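Local atomic coordinates of Myo-inositol-1-phosphate synthase-related protein (Thermotoga maritima MSB8, PDB entry 3CIN), a protein that binds nicotinamide-adenine-dinucleotide in a Rossmann-type domain and is related to the myo-inositol-1-phosphate synthase family. Residues A[22-27]-A[140-145]; A[16-21]-A[26-31]; A[252-257]-A[326-331]; A[221-226]-A[333-338]. One frame throughout, in Å; residues are numbered along the deposited sequence.

Contact 1: residues A[22-27]-A[140-145]. With NAD (nicotinamide-adenine-dinucleotide), chain F.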
# COMPACT_ATOMS: atom_id res chain seq x y z
N GLY A 22 15.29 10.87 -26.70
CA GLY A 22 15.42 9.82 -25.69
C GLY A 22 14.12 9.03 -25.50
O GLY A 22 13.36 8.78 -26.45
N TYR A 23 13.86 8.63 -24.27
CA TYR A 23 12.73 7.76 -23.99
C TYR A 23 11.40 8.42 -24.27
O TYR A 23 10.57 7.83 -24.98
CB TYR A 23 12.76 7.30 -22.54
CG TYR A 23 12.55 5.82 -22.39
CD1 TYR A 23 11.46 5.19 -22.97
CD2 TYR A 23 13.43 5.05 -21.63
CE1 TYR A 23 11.25 3.80 -22.81
CE2 TYR A 23 13.25 3.70 -21.49
CZ TYR A 23 12.15 3.08 -22.06
OH TYR A 23 11.97 1.70 -21.90
N VAL A 24 11.18 9.61 -23.73
CA VAL A 24 9.89 10.31 -23.99
C VAL A 24 9.66 10.54 -25.46
O VAL A 24 8.60 10.19 -26.04
CB VAL A 24 9.76 11.63 -23.22
CG1 VAL A 24 8.55 12.42 -23.62
CG2 VAL A 24 9.69 11.33 -21.68
N ALA A 25 10.67 11.13 -26.09
CA ALA A 25 10.58 11.41 -27.50
C ALA A 25 10.33 10.19 -28.36
O ALA A 25 9.56 10.23 -29.35
CB ALA A 25 11.85 12.14 -27.97
N SER A 26 11.03 9.10 -28.05
CA SER A 26 10.93 7.92 -28.82
C SER A 26 9.57 7.21 -28.58
O SER A 26 9.04 6.61 -29.47
CB SER A 26 12.10 7.01 -28.52
OG SER A 26 13.32 7.61 -28.92
N THR A 27 9.02 7.33 -27.38
CA THR A 27 7.70 6.75 -27.11
C THR A 27 6.63 7.56 -27.85
O THR A 27 5.70 6.97 -28.42
CB THR A 27 7.43 6.76 -25.64
OG1 THR A 27 8.45 5.98 -25.01
CG2 THR A 27 6.06 6.15 -25.33
N VAL A 140 9.24 20.65 -29.77
CA VAL A 140 9.03 19.94 -28.50
C VAL A 140 10.35 19.71 -27.79
O VAL A 140 11.26 19.12 -28.38
CB VAL A 140 8.29 18.59 -28.73
CG1 VAL A 140 8.21 17.75 -27.45
CG2 VAL A 140 6.83 18.84 -29.25
N ASN A 141 10.43 20.11 -26.52
CA ASN A 141 11.63 20.01 -25.76
C ASN A 141 11.51 18.82 -24.81
O ASN A 141 10.75 18.88 -23.82
CB ASN A 141 11.93 21.28 -24.97
CG ASN A 141 13.11 21.11 -24.10
OD1 ASN A 141 14.00 20.31 -24.44
ND2 ASN A 141 13.16 21.82 -22.96
N THR A 142 12.23 17.74 -25.13
CA THR A 142 12.34 16.54 -24.28
C THR A 142 13.83 16.22 -23.88
O THR A 142 14.23 15.02 -23.78
CB THR A 142 11.63 15.32 -24.92
OG1 THR A 142 12.05 15.18 -26.28
CG2 THR A 142 10.08 15.50 -24.95
N CYS A 143 14.64 17.28 -23.70
CA CYS A 143 16.04 17.17 -23.33
C CYS A 143 16.22 16.78 -21.85
O CYS A 143 15.32 16.95 -21.06
CB CYS A 143 16.81 18.48 -23.57
SG CYS A 143 16.96 18.86 -25.31
N THR A 144 17.40 16.25 -21.52
CA THR A 144 17.85 15.90 -20.18
C THR A 144 17.57 17.03 -19.20
O THR A 144 17.74 18.20 -19.50
CB THR A 144 19.36 15.60 -20.21
OG1 THR A 144 19.62 14.45 -21.05
CG2 THR A 144 19.97 15.35 -18.82
N THR A 145 17.08 16.68 -18.01
CA THR A 145 16.88 17.65 -16.93
C THR A 145 18.15 18.46 -16.62
O THR A 145 19.25 17.92 -16.61
CB THR A 145 16.43 16.89 -15.64
OG1 THR A 145 15.34 16.01 -15.92
CG2 THR A 145 16.00 17.82 -14.56
PA NAD F . 16.17 10.62 -21.64
O1A NAD F . 15.77 9.22 -22.03
O2A NAD F . 17.53 10.66 -21.01
O5B NAD F . 16.25 11.42 -22.99
C5B NAD F . 16.85 12.71 -23.04
C4B NAD F . 17.45 12.87 -24.42
O4B NAD F . 17.86 14.22 -24.59
C3B NAD F . 18.68 12.01 -24.69
O3B NAD F . 18.62 11.41 -25.98
C2B NAD F . 19.84 13.00 -24.62
O2B NAD F . 20.98 12.53 -25.28
C1B NAD F . 19.17 14.23 -25.19
N9A NAD F . 19.81 15.50 -24.85
C8A NAD F . 20.35 15.81 -23.61
N7A NAD F . 20.72 17.14 -23.66
C5A NAD F . 20.43 17.61 -24.91
C6A NAD F . 20.67 18.83 -25.54
N6A NAD F . 21.23 19.90 -24.89
N1A NAD F . 20.21 18.99 -26.83
C2A NAD F . 19.60 17.93 -27.49
N3A NAD F . 19.42 16.69 -26.91
C4A NAD F . 19.85 16.56 -25.64
O3 NAD F . 15.08 11.28 -20.72
PN NAD F . 13.52 11.11 -20.86
O1N NAD F . 13.07 10.11 -19.84
O2N NAD F . 13.12 11.02 -22.30
O5D NAD F . 13.01 12.50 -20.29
C5D NAD F . 13.14 13.67 -21.06
C4D NAD F . 12.83 14.92 -20.24
O4D NAD F . 11.47 14.91 -19.91
C3D NAD F . 13.62 15.07 -18.94
O3D NAD F . 13.94 16.47 -18.73
C2D NAD F . 12.58 14.66 -17.91
O2D NAD F . 12.81 15.28 -16.64
C1D NAD F . 11.33 15.22 -18.55
N1N NAD F . 10.11 14.62 -18.03
C2N NAD F . 9.91 13.30 -18.16
C3N NAD F . 8.67 12.82 -17.65
C7N NAD F . 8.30 11.46 -18.00
O7N NAD F . 9.24 10.73 -18.69
N7N NAD F . 7.09 10.98 -17.65
C4N NAD F . 7.74 13.65 -17.04
C5N NAD F . 7.99 14.98 -16.91
C6N NAD F . 9.20 15.46 -17.44
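Val24 and Thr142 meet methyl to methyl where the glycine-rich turn of a Rossmann-type fold runs into helix 23-36 and faces the chain leaving strand 138-141. The two side chains cross obliquely, with Val24 CG1 3.7 Å from Thr142 CG2. Holding CG1 anti to the backbone N (chi1 172°) gives that branch to the threonine and directs the other to the dinucleotide, where Val24 CG2 comes within 3.1 Å of NAD O7N. Valine suits the place because its fork serves protein and ligand at once.

Thr142 also splits its branches, but both meet protein. Its methyl goes to Val24, while OG1 rests 3.5 Å from Ala25 CB and is hydrogen-bonded chiefly to Gly20 O, with Leu19 O as a second partner, so the buried hydroxyl is satisfied where strand 14-19 passes into the glycine-rich turn. The small methyl of Ala25 matches this close spacing, and Gly20, Gly22 and Ala25 are consistent with the GxGxxA pattern of Rossmann-type folds.

At the start of the helix, Val24 N donates an almost straight bond to NAD O2N (2.8 Å, 171°), and Tyr23 N likewise serves NAD O1A. Gly22, at the N-cap, has no side chain to keep the ligand away. Farther along the other segment, Cys143 O accepts from NAD O3D, and Thr145 OG1 accepts from NAD O2D at 2.7 Å.

Contact 2: residues A[16-21]-A[26-31]. With NAD (nicotinamide-adenine-dinucleotide), chain F.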
# COMPACT_ATOMS: atom_id res chain seq x y z
N VAL A 16 6.26 18.86 -36.62
CA VAL A 16 6.85 18.83 -35.30
C VAL A 16 8.34 18.55 -35.37
O VAL A 16 8.79 17.60 -36.03
CB VAL A 16 6.20 17.69 -34.46
CG1 VAL A 16 6.82 17.64 -33.05
CG2 VAL A 16 4.67 18.00 -34.40
N LEU A 17 9.09 19.34 -34.58
CA LEU A 17 10.54 19.14 -34.44
C LEU A 17 10.80 18.73 -32.98
O LEU A 17 10.31 19.40 -32.09
CB LEU A 17 11.28 20.43 -34.75
CG LEU A 17 12.80 20.30 -34.78
CD1 LEU A 17 13.41 21.12 -35.93
CD2 LEU A 17 13.39 20.67 -33.44
N ILE A 18 11.61 17.71 -32.77
CA ILE A 18 11.88 17.22 -31.41
C ILE A 18 13.28 17.62 -31.00
O ILE A 18 14.24 17.39 -31.75
CB ILE A 18 11.79 15.64 -31.37
CG1 ILE A 18 10.34 15.16 -31.62
CG2 ILE A 18 12.35 15.10 -30.03
CD1 ILE A 18 10.19 13.68 -31.99
N LEU A 19 13.42 18.12 -29.78
CA LEU A 19 14.73 18.38 -29.17
C LEU A 19 14.91 17.35 -28.07
O LEU A 19 14.18 17.37 -27.08
CB LEU A 19 14.79 19.80 -28.62
CG LEU A 19 14.42 20.92 -29.60
CD1 LEU A 19 14.36 22.22 -28.79
CD2 LEU A 19 15.36 20.97 -30.78
N GLY A 20 15.84 16.43 -28.29
CA GLY A 20 16.27 15.42 -27.30
C GLY A 20 15.59 14.11 -27.60
O GLY A 20 14.44 13.88 -27.14
N GLN A 21 16.27 13.25 -28.34
CA GLN A 21 15.66 11.98 -28.83
C GLN A 21 15.92 10.80 -27.88
O GLN A 21 16.69 9.89 -28.17
CB GLN A 21 16.12 11.64 -30.26
CG GLN A 21 15.25 10.54 -30.90
CD GLN A 21 13.81 10.95 -31.05
OE1 GLN A 21 13.52 12.04 -31.52
NE2 GLN A 21 12.89 10.08 -30.61
N SER A 26 11.03 9.10 -28.05
CA SER A 26 10.93 7.92 -28.82
C SER A 26 9.57 7.21 -28.58
O SER A 26 9.04 6.61 -29.47
CB SER A 26 12.10 7.01 -28.52
OG SER A 26 13.32 7.61 -28.92
N THR A 27 9.02 7.33 -27.38
CA THR A 27 7.70 6.75 -27.11
C THR A 27 6.63 7.56 -27.85
O THR A 27 5.70 6.97 -28.42
CB THR A 27 7.43 6.76 -25.64
OG1 THR A 27 8.45 5.98 -25.01
CG2 THR A 27 6.06 6.15 -25.33
N PHE A 28 6.77 8.88 -27.86
CA PHE A 28 5.89 9.79 -28.66
C PHE A 28 5.89 9.37 -30.09
O PHE A 28 4.84 9.20 -30.71
CB PHE A 28 6.40 11.23 -28.51
CG PHE A 28 5.73 12.23 -29.39
CD1 PHE A 28 4.37 12.51 -29.28
CD2 PHE A 28 6.49 12.96 -30.30
CE1 PHE A 28 3.78 13.50 -30.05
CE2 PHE A 28 5.90 13.94 -31.10
CZ PHE A 28 4.53 14.18 -31.03
N VAL A 29 7.07 9.13 -30.64
CA VAL A 29 7.17 8.80 -32.07
C VAL A 29 6.59 7.42 -32.35
O VAL A 29 5.83 7.22 -33.32
CB VAL A 29 8.62 8.96 -32.62
CG1 VAL A 29 8.77 8.40 -34.05
CG2 VAL A 29 9.06 10.48 -32.56
N ALA A 30 6.94 6.48 -31.51
CA ALA A 30 6.52 5.08 -31.75
C ALA A 30 5.00 4.95 -31.57
O ALA A 30 4.31 4.24 -32.33
CB ALA A 30 7.25 4.20 -30.81
N GLY A 31 4.49 5.60 -30.53
CA GLY A 31 3.06 5.60 -30.25
C GLY A 31 2.29 6.25 -31.39
O GLY A 31 1.24 5.73 -31.84
PA NAD F . 16.17 10.62 -21.64
O1A NAD F . 15.77 9.22 -22.03
O2A NAD F . 17.53 10.66 -21.01
O5B NAD F . 16.25 11.42 -22.99
C5B NAD F . 16.85 12.71 -23.04
C4B NAD F . 17.45 12.87 -24.42
O4B NAD F . 17.86 14.22 -24.59
C3B NAD F . 18.68 12.01 -24.69
O3B NAD F . 18.62 11.41 -25.98
C2B NAD F . 19.84 13.00 -24.62
O2B NAD F . 20.98 12.53 -25.28
C1B NAD F . 19.17 14.23 -25.19
N9A NAD F . 19.81 15.50 -24.85
C8A NAD F . 20.35 15.81 -23.61
N7A NAD F . 20.72 17.14 -23.66
C5A NAD F . 20.43 17.61 -24.91
C6A NAD F . 20.67 18.83 -25.54
N6A NAD F . 21.23 19.90 -24.89
N1A NAD F . 20.21 18.99 -26.83
C2A NAD F . 19.60 17.93 -27.49
N3A NAD F . 19.42 16.69 -26.91
C4A NAD F . 19.85 16.56 -25.64
O3 NAD F . 15.08 11.28 -20.72
PN NAD F . 13.52 11.11 -20.86
O1N NAD F . 13.07 10.11 -19.84
O2N NAD F . 13.12 11.02 -22.30
O5D NAD F . 13.01 12.50 -20.29
C5D NAD F . 13.14 13.67 -21.06
C4D NAD F . 12.83 14.92 -20.24
O4D NAD F . 11.47 14.91 -19.91
C3D NAD F . 13.62 15.07 -18.94
O3D NAD F . 13.94 16.47 -18.73
C2D NAD F . 12.58 14.66 -17.91
O2D NAD F . 12.81 15.28 -16.64
C1D NAD F . 11.33 15.22 -18.55
N1N NAD F . 10.11 14.62 -18.03
C2N NAD F . 9.91 13.30 -18.16
C3N NAD F . 8.67 12.82 -17.65
C7N NAD F . 8.30 11.46 -18.00
O7N NAD F . 9.24 10.73 -18.69
N7N NAD F . 7.09 10.98 -17.65
C4N NAD F . 7.74 13.65 -17.04
C5N NAD F . 7.99 14.98 -16.91
C6N NAD F . 9.20 15.46 -17.44
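In the beta-alpha unit that opens the dinucleotide-binding domain, Ile18 of strand 14-19 packs on Phe28 and Val29 of helix 23-36. The short strand and helix segments run roughly antiparallel, 148° between directions, with their axes 11.0 Å apart, a gap that branched and aromatic side chains fill between them.

Ile18 makes the closest apolar approach to the helix. Its chain is extended beyond CG1, and CD1 touches Val29 CG2 at 3.4 Å, tighter than an ordinary methyl contact. The same CD1 meets the Phe28 ring at its edge, 4.1 Å from CD2, and Val16 CG1 adds a looser approach to Phe28 CE2 at 4.3 Å. Phe28 is broad enough to serve both strand residues; elsewhere it also packs on Leu336 and Val337 of helix 328-348.

Where the strand ends, the chemistry turns polar. The Gln21 chain bends at chi2 (63°), folding its amide back to the helix, and NE2 donates to Ser26 OG at 3.0 Å with an angle of 159° and the acceptor close to the amide plane. Ser26 OG in turn donates to Gly22 O. At the other end of the amide, OE1 is hydrogen-bonded to Ser63 OG, so the amide's flip is settled; glutamine suits the place by offering donor and acceptor together.

Gly20, with positive phi, lets the turn pass close to the ligand, its CA 3.4 Å from NAD O4B. Apolar packing between strand and helix, closed by a glycine-rich turn over the dinucleotide, is the hallmark of the first beta-alpha-beta unit of a Rossmann fold.

Contact 3: residues A[252-257]-A[326-331]. With NAD (nicotinamide-adenine-dinucleotide), chain F.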
# COMPACT_ATOMS: atom_id res chain seq x y z
N GLY A 252 12.82 5.32 -10.07
CA GLY A 252 12.77 4.63 -11.36
C GLY A 252 14.17 4.40 -11.90
O GLY A 252 15.14 4.74 -11.24
N GLY A 253 14.24 3.83 -13.10
CA GLY A 253 15.47 3.32 -13.67
C GLY A 253 15.97 4.05 -14.90
O GLY A 253 16.88 3.52 -15.59
N ASN A 254 15.43 5.22 -15.16
CA ASN A 254 15.89 6.05 -16.28
C ASN A 254 17.15 6.85 -15.95
O ASN A 254 17.32 7.44 -14.85
CB ASN A 254 14.73 6.94 -16.73
CG ASN A 254 13.57 6.14 -17.45
OD1 ASN A 254 13.78 5.00 -17.94
ND2 ASN A 254 12.36 6.74 -17.50
N MET A 255 18.08 6.85 -16.91
CA MET A 255 19.39 7.48 -16.75
C MET A 255 19.23 8.98 -16.40
O MET A 255 20.05 9.55 -15.66
CB MET A 255 20.13 7.29 -18.09
CG MET A 255 21.52 7.90 -18.27
SD MET A 255 22.03 7.93 -20.04
CE MET A 255 20.84 9.14 -20.69
N ASP A 256 18.16 9.59 -16.88
CA ASP A 256 17.91 11.01 -16.65
C ASP A 256 17.87 11.37 -15.19
O ASP A 256 18.12 12.52 -14.82
CB ASP A 256 16.59 11.40 -17.26
CG ASP A 256 16.27 12.94 -17.10
OD1 ASP A 256 16.90 13.76 -17.73
OD2 ASP A 256 15.41 13.33 -16.31
N PHE A 257 17.48 10.43 -14.36
CA PHE A 257 17.45 10.65 -12.89
C PHE A 257 18.83 10.86 -12.23
O PHE A 257 18.90 11.29 -11.06
CB PHE A 257 16.70 9.54 -12.17
CG PHE A 257 15.29 9.30 -12.72
CD1 PHE A 257 14.49 10.36 -13.17
CD2 PHE A 257 14.77 8.02 -12.75
CE1 PHE A 257 13.23 10.11 -13.70
CE2 PHE A 257 13.50 7.78 -13.27
CZ PHE A 257 12.77 8.80 -13.75
N ILE A 326 3.87 3.11 -12.45
CA ILE A 326 3.44 3.93 -13.59
C ILE A 326 4.54 4.06 -14.66
O ILE A 326 5.70 4.38 -14.39
CB ILE A 326 2.89 5.26 -13.13
CG1 ILE A 326 3.86 6.05 -12.29
CG2 ILE A 326 1.66 5.08 -12.18
CD1 ILE A 326 3.15 7.21 -11.63
N ASN A 327 4.16 3.83 -15.92
CA ASN A 327 5.09 3.92 -17.01
C ASN A 327 5.31 5.36 -17.37
O ASN A 327 4.42 6.04 -17.93
CB ASN A 327 4.55 3.12 -18.20
CG ASN A 327 4.70 1.67 -18.03
OD1 ASN A 327 5.76 1.11 -18.34
ND2 ASN A 327 3.63 0.99 -17.60
N ASP A 328 6.55 5.83 -17.15
CA ASP A 328 6.88 7.24 -17.31
C ASP A 328 6.70 7.82 -18.69
O ASP A 328 6.00 8.83 -18.90
CB ASP A 328 8.36 7.44 -16.97
CG ASP A 328 8.60 7.72 -15.54
OD1 ASP A 328 7.76 8.43 -14.92
OD2 ASP A 328 9.65 7.23 -15.04
N SER A 329 7.43 7.24 -19.63
CA SER A 329 7.56 7.85 -20.94
C SER A 329 6.25 7.75 -21.69
O SER A 329 5.86 8.69 -22.37
CB SER A 329 8.70 7.18 -21.68
OG SER A 329 9.89 7.46 -20.95
N PRO A 330 5.52 6.63 -21.55
CA PRO A 330 4.19 6.61 -22.22
C PRO A 330 3.24 7.68 -21.72
O PRO A 330 2.51 8.26 -22.51
CB PRO A 330 3.71 5.19 -21.95
CG PRO A 330 5.01 4.40 -21.83
CD PRO A 330 5.86 5.31 -21.02
N ALA A 331 3.24 7.96 -20.42
CA ALA A 331 2.33 8.97 -19.90
C ALA A 331 2.56 10.32 -20.61
O ALA A 331 1.63 10.99 -21.10
CB ALA A 331 2.47 9.13 -18.40
PA NAD F . 16.17 10.62 -21.64
O1A NAD F . 15.77 9.22 -22.03
O2A NAD F . 17.53 10.66 -21.01
O5B NAD F . 16.25 11.42 -22.99
C5B NAD F . 16.85 12.71 -23.04
C4B NAD F . 17.45 12.87 -24.42
O4B NAD F . 17.86 14.22 -24.59
C3B NAD F . 18.68 12.01 -24.69
O3B NAD F . 18.62 11.41 -25.98
C2B NAD F . 19.84 13.00 -24.62
O2B NAD F . 20.98 12.53 -25.28
C1B NAD F . 19.17 14.23 -25.19
N9A NAD F . 19.81 15.50 -24.85
C8A NAD F . 20.35 15.81 -23.61
N7A NAD F . 20.72 17.14 -23.66
C5A NAD F . 20.43 17.61 -24.91
C6A NAD F . 20.67 18.83 -25.54
N6A NAD F . 21.23 19.90 -24.89
N1A NAD F . 20.21 18.99 -26.83
C2A NAD F . 19.60 17.93 -27.49
N3A NAD F . 19.42 16.69 -26.91
C4A NAD F . 19.85 16.56 -25.64
O3 NAD F . 15.08 11.28 -20.72
PN NAD F . 13.52 11.11 -20.86
O1N NAD F . 13.07 10.11 -19.84
O2N NAD F . 13.12 11.02 -22.30
O5D NAD F . 13.01 12.50 -20.29
C5D NAD F . 13.14 13.67 -21.06
C4D NAD F . 12.83 14.92 -20.24
O4D NAD F . 11.47 14.91 -19.91
C3D NAD F . 13.62 15.07 -18.94
O3D NAD F . 13.94 16.47 -18.73
C2D NAD F . 12.58 14.66 -17.91
O2D NAD F . 12.81 15.28 -16.64
C1D NAD F . 11.33 15.22 -18.55
N1N NAD F . 10.11 14.62 -18.03
C2N NAD F . 9.91 13.30 -18.16
C3N NAD F . 8.67 12.82 -17.65
C7N NAD F . 8.30 11.46 -18.00
O7N NAD F . 9.24 10.73 -18.69
N7N NAD F . 7.09 10.98 -17.65
C4N NAD F . 7.74 13.65 -17.04
C5N NAD F . 7.99 14.98 -16.91
C6N NAD F . 9.20 15.46 -17.44
O HOH W 1 11.62 5.52 -14.58
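Asp328 OD2 is the atom that both Phe257 and Asn254 approach. It lies in the plane of the Phe257 ring, at its edge, 3.7 Å from CZ, and the carboxylate is turned 71° from the ring plane. With CG anti to the carbonyl carbon (chi1 -53°), Phe257 brings this edge to Asp328. An aromatic edge, with its slightly positive hydrogens, suits a carboxylate oxygen better than the face would. Asn254 slides past Asp328 in the opposite direction, its ND2 also 3.7 Å from OD2. A water donates to Asp328 OD2 at 2.6 Å and is held weakly by Gly253 N, linking the two segments.

Asp328 begins helix 328-348, directly after the edge strand 317-327 of a mixed four-stranded sheet, while residues 253-257 follow strand 242-252 and enter a 3-10 segment at Met255. This placement brings the backbone of Asp328 to NAD: its O accepts from NAD N7N at 2.7 Å (153°). In the loop, Asp256 OD2 takes a weak bond from NAD O2D, 3.3 Å long.

Farther out, Asn254 ND2 is hydrogen-bonded to Asp300 OD1, which probably fixes how the amide is turned, and Thr145 OG1 is hydrogen-bonded to Asp256 OD2. Lys302 NZ makes a long, weak ion pair with Asp328 OD1.

Contact 4: residues A[221-226]-A[333-338]. With NAD (nicotinamide-adenine-dinucleotide), chain F.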
# COMPACT_ATOMS: atom_id res chain seq x y z
N GLY A 221 6.02 18.40 -17.72
CA GLY A 221 4.82 17.59 -17.99
C GLY A 221 4.14 17.01 -16.74
O GLY A 221 4.82 16.60 -15.81
N ALA A 222 2.80 17.01 -16.74
CA ALA A 222 2.00 16.60 -15.57
C ALA A 222 1.81 15.11 -15.54
O ALA A 222 0.71 14.59 -15.85
CB ALA A 222 0.61 17.29 -15.55
N THR A 223 2.86 14.39 -15.15
CA THR A 223 2.79 12.96 -15.04
C THR A 223 3.42 12.56 -13.72
O THR A 223 4.00 13.38 -13.02
CB THR A 223 3.50 12.20 -16.21
OG1 THR A 223 4.91 12.30 -16.06
CG2 THR A 223 3.11 12.73 -17.61
N GLY A 224 3.28 11.28 -13.40
CA GLY A 224 3.95 10.73 -12.23
C GLY A 224 3.16 10.86 -10.94
O GLY A 224 1.97 10.97 -10.93
N ALA A 225 3.87 10.89 -9.82
CA ALA A 225 3.21 10.91 -8.52
C ALA A 225 2.55 12.23 -8.18
O ALA A 225 1.54 12.23 -7.49
CB ALA A 225 4.23 10.58 -7.43
N THR A 226 3.12 13.34 -8.61
CA THR A 226 2.67 14.65 -8.10
C THR A 226 1.24 14.94 -8.47
O THR A 226 0.49 15.44 -7.64
CB THR A 226 3.61 15.77 -8.53
OG1 THR A 226 4.91 15.51 -7.97
CG2 THR A 226 3.14 17.09 -8.03
N GLY A 333 4.40 10.90 -23.38
CA GLY A 333 4.19 10.69 -24.82
C GLY A 333 2.75 10.92 -25.25
O GLY A 333 2.48 11.60 -26.24
N GLY A 334 1.80 10.42 -24.47
CA GLY A 334 0.42 10.63 -24.78
C GLY A 334 -0.03 12.06 -24.66
O GLY A 334 -0.79 12.56 -25.49
N LEU A 335 0.45 12.73 -23.63
CA LEU A 335 0.13 14.16 -23.48
C LEU A 335 0.65 14.95 -24.66
O LEU A 335 -0.02 15.87 -25.16
CB LEU A 335 0.72 14.72 -22.21
CG LEU A 335 0.14 14.15 -20.92
CD1 LEU A 335 0.68 15.01 -19.76
CD2 LEU A 335 -1.42 14.12 -20.92
N LEU A 336 1.80 14.54 -25.17
CA LEU A 336 2.42 15.30 -26.26
C LEU A 336 1.58 15.22 -27.55
O LEU A 336 1.61 16.15 -28.38
CB LEU A 336 3.86 14.81 -26.49
CG LEU A 336 4.91 15.37 -25.52
CD1 LEU A 336 6.28 14.66 -25.68
CD2 LEU A 336 5.11 16.88 -25.66
N VAL A 337 0.86 14.11 -27.74
CA VAL A 337 0.02 13.95 -28.93
C VAL A 337 -1.02 15.07 -28.93
O VAL A 337 -1.37 15.59 -29.95
CB VAL A 337 -0.59 12.58 -29.01
CG1 VAL A 337 -1.57 12.50 -30.21
CG2 VAL A 337 0.54 11.50 -29.16
N ASP A 338 -1.56 15.41 -27.76
CA ASP A 338 -2.49 16.55 -27.65
C ASP A 338 -1.77 17.91 -27.78
O ASP A 338 -2.24 18.80 -28.50
CB ASP A 338 -3.24 16.57 -26.32
CG ASP A 338 -4.44 15.68 -26.26
OD1 ASP A 338 -4.86 15.05 -27.28
OD2 ASP A 338 -5.07 15.62 -25.16
PA NAD F . 16.17 10.62 -21.64
O1A NAD F . 15.77 9.22 -22.03
O2A NAD F . 17.53 10.66 -21.01
O5B NAD F . 16.25 11.42 -22.99
C5B NAD F . 16.85 12.71 -23.04
C4B NAD F . 17.45 12.87 -24.42
O4B NAD F . 17.86 14.22 -24.59
C3B NAD F . 18.68 12.01 -24.69
O3B NAD F . 18.62 11.41 -25.98
C2B NAD F . 19.84 13.00 -24.62
O2B NAD F . 20.98 12.53 -25.28
C1B NAD F . 19.17 14.23 -25.19
N9A NAD F . 19.81 15.50 -24.85
C8A NAD F . 20.35 15.81 -23.61
N7A NAD F . 20.72 17.14 -23.66
C5A NAD F . 20.43 17.61 -24.91
C6A NAD F . 20.67 18.83 -25.54
N6A NAD F . 21.23 19.90 -24.89
N1A NAD F . 20.21 18.99 -26.83
C2A NAD F . 19.60 17.93 -27.49
N3A NAD F . 19.42 16.69 -26.91
C4A NAD F . 19.85 16.56 -25.64
O3 NAD F . 15.08 11.28 -20.72
PN NAD F . 13.52 11.11 -20.86
O1N NAD F . 13.07 10.11 -19.84
O2N NAD F . 13.12 11.02 -22.30
O5D NAD F . 13.01 12.50 -20.29
C5D NAD F . 13.14 13.67 -21.06
C4D NAD F . 12.83 14.92 -20.24
O4D NAD F . 11.47 14.91 -19.91
C3D NAD F . 13.62 15.07 -18.94
O3D NAD F . 13.94 16.47 -18.73
C2D NAD F . 12.58 14.66 -17.91
O2D NAD F . 12.81 15.28 -16.64
C1D NAD F . 11.33 15.22 -18.55
N1N NAD F . 10.11 14.62 -18.03
C2N NAD F . 9.91 13.30 -18.16
C3N NAD F . 8.67 12.82 -17.65
C7N NAD F . 8.30 11.46 -18.00
O7N NAD F . 9.24 10.73 -18.69
N7N NAD F . 7.09 10.98 -17.65
C4N NAD F . 7.74 13.65 -17.04
C5N NAD F . 7.99 14.98 -16.91
C6N NAD F . 9.20 15.46 -17.44
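Thr223 stands between the nicotinamide end of NAD and Leu335 of helix 328-348, and each branch of its side chain has a different neighbour. CB itself lies 4.1 Å from NAD N7N. From there OG1 turns to the ligand: with chi1 at 74° it is placed between the backbone N and the carbonyl carbon, and it accepts a nearly straight bond from NAD N7N (3.0 Å, 166°). The same hydroxyl oxygen is also 3.3 Å from NAD C4N. The other branch, CG2, is directed to the protein and packs against Leu335 CD1 at 4.0 Å, the two side chains sliding past each other in opposite directions. Threonine suits this boundary, offering an acceptor to the carboxamide and a methyl to the helix.

Leu335 CD1 also sits 3.9 Å from Ala222 O, so one methyl spans two consecutive residues of the loop. Ala222 is the centre of an inverse gamma turn, closed by a weak bond from Thr223 N to Gly221 O, and Thr223, next after this tight bend, faces the pocket.

Around this contact, residues 221-224 lead into helix 225-238, and Gly221 is hydrogen-bonded through its backbone to Val194, just beyond strand 189-193. Leu335 also packs on Pro46, while its neighbour Leu336 faces Val24 and Phe28 on helix 23-36, setting helix 328-348 between that helix and the 221-224 loop.

All four contacts are largely buried and all touch NAD, but they do so from different parts of the fold. Contacts 1 and 2 share helix 23-36 and reach neighbouring strands of the parallel sheet; contact 2 is mainly an apolar core, whereas contact 1 holds the phosphates through backbone amides. Contacts 3 and 4 share helix 328-348, with contact 3 nested inside the loop that contact 4 closes, and both bind the carboxamide N7N, by a backbone oxygen and a hydroxyl respectively. Contact 3 is the more polar and hydrated, including a partly exposed ring. Thr145 and Asp256 join contacts 1 and 3 through a hydrogen bond; Phe28 and Leu336 join contacts 2 and 4 by packing.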